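Local atomic coordinates of ketosynthase (Streptomyces sp. MSC090213JE08, PDB entry 6KXD), a protein that probably catalyses the decarboxylative condensation of malonyl-ACP with a fatty acyl-ACP to give a 3-oxoacyl-ACP, as the ketosynthase of a type II polyketide synthase. Residues A145-T150 / A163-T167; E294-A300 / V385-N391; T327-M333 / I358-N363. One frame throughout, in Å; residues are numbered along the deposited sequence.

Contact 1: residues A145-T150 / A163-T167; sequences AGRLST and ATTVT
The turn leading into helix 147-156 runs close beside strand 161-166, with the CA atoms of G146 and T165 5.2 Å apart and those of S149 and A163 4.9 Å apart. This is a helix-against-strand junction in the N-terminal half of the thiolase fold, wholly buried and pressed against a neighbouring subunit, to which T165 and T167 also bond through their backbones. T165 carries the contact. With OG1 anti to the carbonyl carbon (chi1 -61°), its hydroxyl is directed at the turn and donates to A145 O at 2.9 Å, coming from above the carbonyl plane. L148 N reaches the same oxygen from the opposite face, closing the turn, so A145 O is held by two donors. S149 OG comes to the strand from the helix, 3.2 Å from T165 OG1 and within weak-bond range of T164 O, one proton between two possible acceptors; V109 N also approaches this hydroxyl weakly. A valine in place of T165 would probably leave A145 O without its side-chain donor and deprive S149 OG of one possible acceptor. Further along, A163 CB packs against S149 CB at 3.6 Å and against T150 CG2, while T150 OG1 turns to D363 O of the neighbouring subunit. One water finishes the join, donating to G146 O at 2.8 Å and to A163 O at 2.7 Å.

Contact 2: residues E294-A300 / V385-N391; sequences EIDFISA and VRIVQNN
V388 sets its CG1 methyl, anti to the backbone N (chi1 -178°), over one face of the F297 ring, 3.6 Å from the centroid and 18° off the ring normal, a CH-pi contact, while its CG2 touches CE1. Helix 341-355 packs on both. The strands that carry them, 297-299 and 387-394, run parallel in the C-terminal half of the thiolase fold. The ladder is tight: S299 N donates to Q389 O at 2.6 Å, and N391 N to S299 O almost straight (178°). S299 OG donates to N390 OD1 at 2.9 Å, in the carbonyl plane, while N390 ND2 turns to N174 and S342. On the opposite face of the pair Q389 lies alongside I298; its NE2 bonds N391 OD1 and its OE1 meets Y320 OH. Where the strands begin, D296 OD2 takes two backbone donors, R386 N at 2.6 Å from above the carboxylate plane and I387 N at 2.9 Å on the anti side. OD1 faces R386 NH2 in a long salt bridge of 3.5 Å, while R386 NE pairs with D384. With two N-H groups and a guanidinium around it, the carboxylate probably stays ionised, tying the lead-in of one strand to that of the other.

Contact 3: residues T327-M333 / I358-N363; sequences TVAVKSM and IPPTIN
M333, in the first turn of helix 331-334, reaches across to I362, P360 and P359. From CB the chain leaves with CG anti to the carbonyl carbon (chi1 -67°), which brings CG to I362 CD1 at 3.7 Å and close to CG2 as well. SD then passes P360 CD, and the bend at chi3 (-81°) turns the methyl back toward the two prolines: CE lies 3.9 Å from P360 CD, near P359 CB, and 3.3 Å from P360 O. Beside this apolar run, S332 supplies the polar tie. Its OG accepts I362 N at 3.0 Å in a nearly straight bond and donates to A329 O at 2.7 Å. A329 O also takes S332 N, so one carbonyl takes both the backbone N-H and the hydroxyl of S332 and fixes the turn from strand to helix. T361 does the same from the opposite segment: its OG1 accepts A329 N at 3.0 Å and bonds V375 O. P221, from a nearby loop, covers A329 and S332. V328 closes the far end, CG1 against I358 CG2 at 3.6 Å, with its CB and both methyls around P359 O, a buried carbonyl that has no polar partner in the model. The whole is a strand-turn-helix unit of the thiolase fold backed by an irregular segment with two successive prolines. Strand 326-328, from which the chain turns into helix 331-334, lies beside strand 297-299, whose F297 packs on V328, I358 and P359; strand 357-358 pairs with 381-382.

From the N terminus, contact 1 comes first and closes a short loop, joining the start of helix 147-156 to strand 161-166 in the N-terminal half. Contact 2 opens at residue 294 and closes only at 385-391, pairing strand 297-299 with 387-394 after a long excursion. Contact 3 falls entirely within that excursion, holding the loop after strand 357-358 against strand 326-328 and helix 331-334, so contacts 2 and 3 nest without crossing. They also touch, because strands 297-299 and 326-328 are neighbours in the sheet: A300 N lies 2.7 Å from V328 O. Contact 1 lies across the chain's centre, about 28 Å from contact 2 between centres, yet reaches the same large sheet.

Contact 1: residues A145-T150 / A163-T167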
# COMPACT_ATOMS: atom_id res chain seq x y z
N ALA A 145 -0.33 -8.16 3.58
CA ALA A 145 0.15 -6.89 4.02
C ALA A 145 -0.95 -6.06 4.70
O ALA A 145 -0.62 -5.23 5.53
CB ALA A 145 0.73 -6.14 2.83
N GLY A 146 -2.21 -6.30 4.36
CA GLY A 146 -3.33 -5.56 4.89
C GLY A 146 -3.36 -5.67 6.39
O GLY A 146 -3.79 -4.77 7.10
N ARG A 147 -2.87 -6.81 6.86
CA ARG A 147 -2.88 -7.07 8.28
C ARG A 147 -2.04 -6.07 9.10
O ARG A 147 -2.36 -5.81 10.24
CB ARG A 147 -2.53 -8.55 8.47
CG ARG A 147 -2.38 -8.94 9.92
CD ARG A 147 -2.06 -10.42 10.05
NE ARG A 147 -3.23 -11.17 9.68
CZ ARG A 147 -3.94 -11.94 10.47
NH1 ARG A 147 -3.52 -12.19 11.70
NH2 ARG A 147 -5.02 -12.50 9.99
N LEU A 148 -0.98 -5.47 8.53
CA LEU A 148 -0.16 -4.57 9.24
C LEU A 148 -0.95 -3.39 9.80
O LEU A 148 -0.58 -2.85 10.83
CB LEU A 148 0.93 -4.00 8.34
CG LEU A 148 1.90 -5.02 7.75
CD1 LEU A 148 2.98 -4.30 6.95
CD2 LEU A 148 2.52 -5.88 8.84
N SER A 149 -2.00 -2.98 9.07
CA SER A 149 -2.83 -1.87 9.46
C SER A 149 -3.91 -2.31 10.43
O SER A 149 -4.12 -1.64 11.42
CB SER A 149 -3.42 -1.20 8.21
OG SER A 149 -2.44 -0.32 7.72
N THR A 150 -4.55 -3.43 10.12
CA THR A 150 -5.70 -3.90 10.89
C THR A 150 -5.27 -4.33 12.30
O THR A 150 -6.02 -4.12 13.26
CB THR A 150 -6.46 -5.04 10.20
OG1 THR A 150 -5.63 -6.20 10.02
CG2 THR A 150 -7.08 -4.58 8.90
N ALA A 163 -8.24 1.06 7.79
CA ALA A 163 -6.90 0.44 7.93
C ALA A 163 -6.38 0.06 6.55
O ALA A 163 -6.81 -0.90 5.98
CB ALA A 163 -6.99 -0.79 8.81
N THR A 164 -5.48 0.90 6.04
CA THR A 164 -4.98 0.77 4.73
C THR A 164 -3.48 0.56 4.81
O THR A 164 -2.72 1.42 5.28
CB THR A 164 -5.25 2.05 3.92
OG1 THR A 164 -6.65 2.28 3.92
CG2 THR A 164 -4.80 1.90 2.49
N THR A 165 -3.02 -0.57 4.30
CA THR A 165 -1.59 -0.71 4.16
C THR A 165 -1.18 -0.25 2.76
O THR A 165 -1.72 -0.74 1.79
CB THR A 165 -1.17 -2.17 4.30
OG1 THR A 165 -1.59 -2.51 5.61
CG2 THR A 165 0.33 -2.37 4.18
N VAL A 166 -0.26 0.70 2.72
CA VAL A 166 0.24 1.22 1.48
C VAL A 166 1.52 0.44 1.12
O VAL A 166 2.51 0.42 1.85
CB VAL A 166 0.43 2.73 1.56
CG1 VAL A 166 1.02 3.25 0.26
CG2 VAL A 166 -0.91 3.42 1.87
N THR A 167 1.51 -0.17 -0.05
CA THR A 167 2.61 -1.06 -0.44
C THR A 167 3.39 -0.38 -1.58
O THR A 167 3.46 -0.92 -2.64
CB THR A 167 2.09 -2.43 -0.85
OG1 THR A 167 1.21 -2.32 -1.97
CG2 THR A 167 1.37 -3.12 0.31
O HOH W 1 -5.77 -3.42 5.66

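Contact 2: residues E294-A300 / V385-N391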
# COMPACT_ATOMS: atom_id res chain seq x y z
N GLU A 294 12.95 28.34 1.70
CA GLU A 294 12.51 28.19 3.09
C GLU A 294 12.85 26.79 3.61
O GLU A 294 12.63 26.51 4.78
CB GLU A 294 11.01 28.41 3.24
CG GLU A 294 10.45 29.66 2.59
CD GLU A 294 8.97 29.83 2.87
OE1 GLU A 294 8.61 29.92 4.05
OE2 GLU A 294 8.17 29.81 1.92
N ILE A 295 13.37 25.91 2.75
CA ILE A 295 13.72 24.55 3.18
C ILE A 295 15.08 24.56 3.88
O ILE A 295 16.10 24.92 3.31
CB ILE A 295 13.68 23.56 2.00
CG1 ILE A 295 12.28 23.46 1.39
CG2 ILE A 295 14.25 22.21 2.45
CD1 ILE A 295 11.19 22.99 2.33
N ASP A 296 15.09 24.11 5.14
CA ASP A 296 16.28 24.12 5.97
C ASP A 296 17.18 22.93 5.64
O ASP A 296 18.38 23.09 5.57
CB ASP A 296 15.89 24.21 7.44
CG ASP A 296 15.22 25.55 7.66
OD1 ASP A 296 15.81 26.56 7.18
OD2 ASP A 296 14.10 25.59 8.19
N PHE A 297 16.60 21.74 5.45
CA PHE A 297 17.36 20.63 4.90
C PHE A 297 16.39 19.63 4.25
O PHE A 297 15.19 19.64 4.49
CB PHE A 297 18.29 19.98 5.93
CG PHE A 297 17.64 19.08 6.95
CD1 PHE A 297 17.03 19.60 8.08
CD2 PHE A 297 17.58 17.71 6.74
CE1 PHE A 297 16.43 18.77 9.00
CE2 PHE A 297 16.95 16.87 7.66
CZ PHE A 297 16.40 17.41 8.80
N ILE A 298 16.96 18.81 3.38
CA ILE A 298 16.31 17.68 2.77
C ILE A 298 16.81 16.45 3.49
O ILE A 298 18.04 16.25 3.62
CB ILE A 298 16.63 17.63 1.27
CG1 ILE A 298 16.17 18.91 0.58
CG2 ILE A 298 16.06 16.36 0.65
CD1 ILE A 298 16.81 19.17 -0.77
N SER A 299 15.87 15.63 3.97
CA SER A 299 16.12 14.25 4.33
C SER A 299 15.96 13.43 3.04
O SER A 299 14.84 13.23 2.53
CB SER A 299 15.17 13.77 5.41
OG SER A 299 15.26 12.36 5.56
N ALA A 300 17.10 13.03 2.49
CA ALA A 300 17.20 12.41 1.20
C ALA A 300 16.72 10.97 1.28
O ALA A 300 16.81 10.36 2.32
CB ALA A 300 18.62 12.47 0.71
N VAL A 385 16.11 24.83 12.34
CA VAL A 385 15.36 24.03 11.36
C VAL A 385 13.87 24.29 11.58
O VAL A 385 13.29 23.90 12.58
CB VAL A 385 15.74 22.55 11.48
CG1 VAL A 385 17.24 22.34 11.35
CG2 VAL A 385 15.26 21.94 12.76
N ARG A 386 13.26 24.99 10.63
CA ARG A 386 11.85 25.33 10.69
C ARG A 386 11.04 24.47 9.70
O ARG A 386 9.91 24.16 9.99
CB ARG A 386 11.65 26.83 10.43
CG ARG A 386 12.29 27.77 11.46
CD ARG A 386 12.59 29.14 10.86
NE ARG A 386 13.62 29.09 9.81
CZ ARG A 386 13.82 30.02 8.88
NH1 ARG A 386 13.14 31.15 8.91
NH2 ARG A 386 14.68 29.81 7.90
N ILE A 387 11.62 24.13 8.54
CA ILE A 387 10.91 23.44 7.46
C ILE A 387 11.85 22.40 6.86
O ILE A 387 13.01 22.70 6.55
CB ILE A 387 10.38 24.45 6.41
CG1 ILE A 387 9.50 25.52 7.07
CG2 ILE A 387 9.65 23.73 5.27
CD1 ILE A 387 8.87 26.51 6.10
N VAL A 388 11.36 21.16 6.73
CA VAL A 388 12.18 20.06 6.29
C VAL A 388 11.43 19.28 5.21
O VAL A 388 10.23 19.12 5.27
CB VAL A 388 12.58 19.16 7.46
CG1 VAL A 388 13.49 18.03 7.00
CG2 VAL A 388 13.24 19.94 8.59
N GLN A 389 12.17 18.87 4.18
CA GLN A 389 11.70 18.00 3.12
C GLN A 389 12.22 16.58 3.37
O GLN A 389 13.38 16.35 3.64
CB GLN A 389 12.11 18.58 1.77
CG GLN A 389 11.90 17.63 0.60
CD GLN A 389 12.41 18.28 -0.67
OE1 GLN A 389 12.25 19.47 -0.88
NE2 GLN A 389 13.03 17.49 -1.52
N ASN A 390 11.30 15.62 3.32
CA ASN A 390 11.67 14.25 3.43
C ASN A 390 11.32 13.55 2.12
O ASN A 390 10.15 13.41 1.80
CB ASN A 390 10.90 13.59 4.57
CG ASN A 390 11.28 12.15 4.84
OD1 ASN A 390 12.48 11.84 4.98
ND2 ASN A 390 10.28 11.29 4.95
N ASN A 391 12.36 13.07 1.43
CA ASN A 391 12.27 12.46 0.17
C ASN A 391 12.14 10.95 0.32
O ASN A 391 12.66 10.31 1.24
CB ASN A 391 13.51 12.66 -0.70
CG ASN A 391 13.66 14.07 -1.23
OD1 ASN A 391 12.85 14.95 -0.96
ND2 ASN A 391 14.71 14.27 -2.00

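Contact 3: residues T327-M333 / I358-N363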
# COMPACT_ATOMS: atom_id res chain seq x y z
N THR A 327 21.54 18.30 2.48
CA THR A 327 20.86 17.12 2.05
C THR A 327 21.54 15.94 2.75
O THR A 327 22.64 15.56 2.43
CB THR A 327 20.86 17.03 0.51
OG1 THR A 327 20.13 18.14 0.01
CG2 THR A 327 20.30 15.72 0.00
N VAL A 328 20.81 15.32 3.67
CA VAL A 328 21.32 14.29 4.52
C VAL A 328 20.56 12.99 4.27
O VAL A 328 19.40 13.00 3.84
CB VAL A 328 21.19 14.72 5.99
CG1 VAL A 328 21.72 16.13 6.19
CG2 VAL A 328 19.78 14.61 6.52
N ALA A 329 21.24 11.89 4.58
CA ALA A 329 20.76 10.53 4.35
C ALA A 329 20.76 9.74 5.67
O ALA A 329 21.72 9.11 6.03
CB ALA A 329 21.58 9.87 3.28
N VAL A 330 19.58 9.69 6.30
CA VAL A 330 19.29 8.93 7.53
C VAL A 330 19.60 7.44 7.36
O VAL A 330 19.96 6.77 8.33
CB VAL A 330 17.82 9.17 7.93
CG1 VAL A 330 17.34 8.26 9.05
CG2 VAL A 330 17.60 10.62 8.31
N LYS A 331 19.49 6.91 6.14
CA LYS A 331 19.79 5.52 5.88
C LYS A 331 21.28 5.21 6.10
O LYS A 331 21.67 4.04 6.16
CB LYS A 331 19.41 5.12 4.45
CG LYS A 331 17.90 5.14 4.17
CD LYS A 331 17.57 4.69 2.78
CE LYS A 331 16.08 4.70 2.52
NZ LYS A 331 15.55 6.08 2.55
N SER A 332 22.10 6.25 6.17
CA SER A 332 23.50 6.03 6.51
C SER A 332 23.53 5.36 7.89
O SER A 332 24.29 4.43 8.06
CB SER A 332 24.28 7.29 6.48
OG SER A 332 23.82 8.22 7.44
N MET A 333 22.62 5.78 8.78
CA MET A 333 22.51 5.23 10.11
C MET A 333 21.57 4.01 10.15
O MET A 333 21.93 2.96 10.65
CB MET A 333 22.01 6.28 11.09
CG MET A 333 22.98 7.41 11.32
SD MET A 333 22.22 8.79 12.22
CE MET A 333 21.35 9.63 10.90
N ILE A 358 20.19 18.78 12.66
CA ILE A 358 20.19 18.13 11.39
C ILE A 358 21.01 16.87 11.55
O ILE A 358 22.20 16.93 11.88
CB ILE A 358 20.75 19.03 10.27
CG1 ILE A 358 19.98 20.34 10.12
CG2 ILE A 358 20.77 18.26 8.96
CD1 ILE A 358 20.61 21.26 9.12
N PRO A 359 20.39 15.68 11.36
CA PRO A 359 21.07 14.43 11.60
C PRO A 359 22.09 14.25 10.49
O PRO A 359 21.89 14.78 9.39
CB PRO A 359 19.96 13.38 11.55
CG PRO A 359 18.94 13.99 10.62
CD PRO A 359 19.01 15.48 10.90
N PRO A 360 23.17 13.48 10.75
CA PRO A 360 24.27 13.36 9.80
C PRO A 360 24.11 12.27 8.75
O PRO A 360 23.43 11.25 8.99
CB PRO A 360 25.47 12.94 10.67
CG PRO A 360 24.83 12.19 11.83
CD PRO A 360 23.43 12.75 12.00
N THR A 361 24.80 12.47 7.62
CA THR A 361 25.17 11.41 6.73
C THR A 361 26.51 10.84 7.21
O THR A 361 27.56 11.48 7.01
CB THR A 361 25.26 11.90 5.28
OG1 THR A 361 24.13 12.72 5.00
CG2 THR A 361 25.39 10.76 4.30
N ILE A 362 26.46 9.65 7.82
CA ILE A 362 27.61 9.03 8.46
C ILE A 362 28.34 8.15 7.43
O ILE A 362 27.93 8.07 6.29
CB ILE A 362 27.18 8.26 9.72
CG1 ILE A 362 26.49 6.92 9.41
CG2 ILE A 362 26.32 9.16 10.58
CD1 ILE A 362 26.34 5.98 10.62
N ASN A 363 29.45 7.55 7.86
CA ASN A 363 30.36 6.78 7.02
C ASN A 363 30.79 7.62 5.79
O ASN A 363 31.07 7.06 4.73
CB ASN A 363 29.74 5.45 6.59
CG ASN A 363 29.09 4.69 7.73
OD1 ASN A 363 29.63 4.65 8.83
ND2 ASN A 363 27.92 4.10 7.50